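Long-range contact in aminopeptidase N family protein (Idiomarina loihiensis L2TR, PDB 4FGM), which probably acts as a zinc-dependent aminopeptidase of the M61 family, removing residues from the N-termini of peptides: residues 4-9 with 125-130. Sequence-based numbering, arbitrary orientation.
Sequences YDITPI and LHLHAP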
ATOM      1  N   TYR A   4      -7.084  11.175 -26.432  1.00 44.35           N
ATOM      2  CA  TYR A   4      -6.983   9.732 -26.260  1.00 39.46           C
ATOM      3  C   TYR A   4      -8.352   9.074 -26.383  1.00 39.23           C
ATOM      4  O   TYR A   4      -9.300   9.489 -25.729  1.00 39.46           O
ATOM      5  CB  TYR A   4      -6.405   9.407 -24.877  1.00 39.53           C
ATOM      6  CG  TYR A   4      -4.977   9.850 -24.665  1.00 42.73           C
ATOM      7  CD1 TYR A   4      -3.913   9.033 -25.029  1.00 40.64           C
ATOM      8  CD2 TYR A   4      -4.689  11.081 -24.088  1.00 40.33           C
ATOM      9  CE1 TYR A   4      -2.596   9.429 -24.820  1.00 42.67           C
ATOM     10  CE2 TYR A   4      -3.375  11.487 -23.878  1.00 42.11           C
ATOM     11  CZ  TYR A   4      -2.335  10.657 -24.246  1.00 42.36           C
ATOM     12  OH  TYR A   4      -1.032  11.059 -24.051  1.00 42.37           O
ATOM     13  N   ASP A   5      -8.455   8.058 -27.230  1.00 39.57           N
ATOM     14  CA  ASP A   5      -9.706   7.322 -27.380  1.00 46.58           C
ATOM     15  C   ASP A   5      -9.482   5.904 -26.893  1.00 46.57           C
ATOM     16  O   ASP A   5      -8.604   5.201 -27.401  1.00 47.16           O
ATOM     17  CB  ASP A   5     -10.172   7.285 -28.834  1.00 40.42           C
ATOM     18  CG  ASP A   5     -10.935   8.520 -29.220  1.00 42.60           C
ATOM     19  OD1 ASP A   5     -10.299   9.484 -29.699  1.00 45.55           O
ATOM     20  OD2 ASP A   5     -12.172   8.531 -29.022  1.00 46.16           O
ATOM     21  N   ILE A   6     -10.263   5.488 -25.901  1.00 41.94           N
ATOM     22  CA  ILE A   6     -10.129   4.142 -25.358  1.00 39.81           C
ATOM     23  C   ILE A   6     -11.416   3.344 -25.453  1.00 38.12           C
ATOM     24  O   ILE A   6     -12.510   3.840 -25.138  1.00 38.13           O
ATOM     25  CB  ILE A   6      -9.694   4.163 -23.874  1.00 39.64           C
ATOM     26  CG1 ILE A   6      -8.326   4.835 -23.732  1.00 46.01           C
ATOM     27  CG2 ILE A   6      -9.621   2.749 -23.341  1.00 28.62           C
ATOM     28  CD1 ILE A   6      -7.914   5.071 -22.288  1.00 45.85           C
ATOM     29  N   THR A   7     -11.278   2.098 -25.885  1.00 36.74           N
ATOM     30  CA  THR A   7     -12.426   1.219 -25.998  1.00 40.44           C
ATOM     31  C   THR A   7     -12.066  -0.174 -25.506  1.00 40.33           C
ATOM     32  O   THR A   7     -11.048  -0.733 -25.910  1.00 38.84           O
ATOM     33  CB  THR A   7     -12.913   1.113 -27.477  1.00 43.38           C
ATOM     34  OG1 THR A   7     -13.220   2.420 -27.979  1.00 45.91           O
ATOM     35  CG2 THR A   7     -14.151   0.237 -27.576  1.00 32.56           C
ATOM     36  N   PRO A   8     -12.870  -0.734 -24.590  1.00 43.04           N
ATOM     37  CA  PRO A   8     -12.598  -2.085 -24.082  1.00 41.80           C
ATOM     38  C   PRO A   8     -13.145  -2.954 -25.213  1.00 44.52           C
ATOM     39  O   PRO A   8     -14.242  -3.496 -25.112  1.00 44.83           O
ATOM     40  CB  PRO A   8     -13.474  -2.171 -22.831  1.00 39.56           C
ATOM     41  CG  PRO A   8     -13.690  -0.742 -22.440  1.00 36.71           C
ATOM     42  CD  PRO A   8     -13.887  -0.064 -23.766  1.00 39.38           C
ATOM     43  N   ILE A   9     -12.375  -3.072 -26.288  1.00 40.49           N
ATOM     44  CA  ILE A   9     -12.812  -3.789 -27.478  1.00 41.84           C
ATOM     45  C   ILE A   9     -12.944  -5.306 -27.444  1.00 44.94           C
ATOM     46  O   ILE A   9     -13.820  -5.863 -28.104  1.00 45.77           O
ATOM     47  CB  ILE A   9     -11.909  -3.407 -28.695  1.00 36.42           C
ATOM     48  CG1 ILE A   9     -12.637  -3.712 -30.003  1.00 43.33           C
ATOM     49  CG2 ILE A   9     -10.582  -4.162 -28.635  1.00 32.78           C
ATOM     50  CD1 ILE A   9     -13.809  -2.781 -30.272  1.00 41.49           C
ATOM     51  N   LEU A 125      -9.755  12.477 -22.738  1.00 40.58           N
ATOM     52  CA  LEU A 125      -9.915  11.035 -22.814  1.00 36.03           C
ATOM     53  C   LEU A 125     -11.366  10.702 -23.122  1.00 38.49           C
ATOM     54  O   LEU A 125     -12.272  11.091 -22.394  1.00 38.74           O
ATOM     55  CB  LEU A 125      -9.473  10.385 -21.489  1.00 36.52           C
ATOM     56  CG  LEU A 125      -9.372   8.857 -21.408  1.00 49.63           C
ATOM     57  CD1 LEU A 125      -8.492   8.458 -20.236  1.00 50.41           C
ATOM     58  CD2 LEU A 125     -10.748   8.257 -21.254  1.00 48.42           C
ATOM     59  N   HIS A 126     -11.574   9.984 -24.215  1.00 39.07           N
ATOM     60  CA  HIS A 126     -12.911   9.593 -24.628  1.00 44.28           C
ATOM     61  C   HIS A 126     -13.056   8.092 -24.387  1.00 43.42           C
ATOM     62  O   HIS A 126     -12.457   7.291 -25.105  1.00 48.29           O
ATOM     63  CB  HIS A 126     -13.098   9.913 -26.113  1.00 54.58           C
ATOM     64  CG  HIS A 126     -12.571  11.260 -26.511  1.00 79.24           C
ATOM     65  ND1 HIS A 126     -13.284  12.428 -26.329  1.00 87.08           N
ATOM     66  CD2 HIS A 126     -11.380  11.629 -27.044  1.00 82.89           C
ATOM     67  CE1 HIS A 126     -12.557  13.454 -26.734  1.00 86.79           C
ATOM     68  NE2 HIS A 126     -11.396  12.997 -27.172  1.00 84.19           N
ATOM     69  N   LEU A 127     -13.834   7.718 -23.372  1.00 39.82           N
ATOM     70  CA  LEU A 127     -14.054   6.310 -23.047  1.00 40.49           C
ATOM     71  C   LEU A 127     -15.315   5.804 -23.740  1.00 44.45           C
ATOM     72  O   LEU A 127     -16.427   6.209 -23.391  1.00 40.77           O
ATOM     73  CB  LEU A 127     -14.214   6.118 -21.535  1.00 46.08           C
ATOM     74  CG  LEU A 127     -13.563   4.913 -20.844  1.00 47.01           C
ATOM     75  CD1 LEU A 127     -14.476   4.455 -19.730  1.00 43.02           C
ATOM     76  CD2 LEU A 127     -13.323   3.783 -21.805  1.00 40.26           C
ATOM     77  N   HIS A 128     -15.134   4.908 -24.705  1.00 41.55           N
ATOM     78  CA  HIS A 128     -16.246   4.335 -25.459  1.00 44.28           C
ATOM     79  C   HIS A 128     -16.716   3.042 -24.799  1.00 47.51           C
ATOM     80  O   HIS A 128     -15.905   2.260 -24.286  1.00 46.32           O
ATOM     81  CB  HIS A 128     -15.802   4.058 -26.903  1.00 42.88           C
ATOM     82  CG  HIS A 128     -15.299   5.276 -27.615  1.00 53.35           C
ATOM     83  ND1 HIS A 128     -16.137   6.167 -28.254  1.00 55.93           N
ATOM     84  CD2 HIS A 128     -14.052   5.792 -27.728  1.00 53.77           C
ATOM     85  CE1 HIS A 128     -15.430   7.177 -28.723  1.00 52.24           C
ATOM     86  NE2 HIS A 128     -14.160   6.975 -28.417  1.00 51.33           N
ATOM     87  N   ALA A 129     -18.029   2.823 -24.804  1.00 46.95           N
ATOM     88  CA  ALA A 129     -18.601   1.620 -24.208  1.00 44.03           C
ATOM     89  C   ALA A 129     -18.114   0.382 -24.940  1.00 44.92           C
ATOM     90  O   ALA A 129     -17.886   0.404 -26.148  1.00 39.26           O
ATOM     91  CB  ALA A 129     -20.126   1.671 -24.260  1.00 38.82           C
ATOM     92  N   PRO A 130     -17.914  -0.715 -24.208  1.00 43.31           N
ATOM     93  CA  PRO A 130     -17.460  -1.914 -24.908  1.00 42.70           C
ATOM     94  C   PRO A 130     -18.675  -2.526 -25.610  1.00 41.60           C
ATOM     95  O   PRO A 130     -19.712  -2.758 -24.987  1.00 43.46           O
ATOM     96  CB  PRO A 130     -16.918  -2.784 -23.778  1.00 44.37           C
ATOM     97  CG  PRO A 130     -17.753  -2.384 -22.613  1.00 38.37           C
ATOM     98  CD  PRO A 130     -17.850  -0.889 -22.746  1.00 34.40           C
TER
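With chi1 at -84° in Asp5 and -58° in His128, the carboxylate and the imidazole each stand anti to their own carbonyl carbon and meet above the sheet face that carries Asp5 and His126, His128 following the end of its strand. There His128 NE2 gives a virtually straight hydrogen bond of 2.6 Å to Asp5 OD2, which accepts through its anti lone pair and lies in the plane of the His128 ring. The short aspartate suits a ring N-H offered from the adjoining chain. The same oxygen, OD2, also lies 3.4 Å from His126 CB. Beneath, the parallel backbones pair by His126 N to Tyr4 O, Ile6 N to His126 O and His128 N to Ile6 O. The opposite face is apolar: the two branches of Ile6 reach Leu125 (CD1 to CD1, 4.0 Å) and Leu127 (CG2 to CD2) at once, and helix 108-111 covers it. Pro8 suits the point where pairing with 125-130 ends: it has no N-H for the His128 carbonyl, and its CD lies 3.1 Å from His128 O instead. This joins strands 2-10 and 123-127, away from the zinc site. A carboxylate facing NE2 would tend to stabilise protonated His128; if charged, attraction would supplement the backbone bonds.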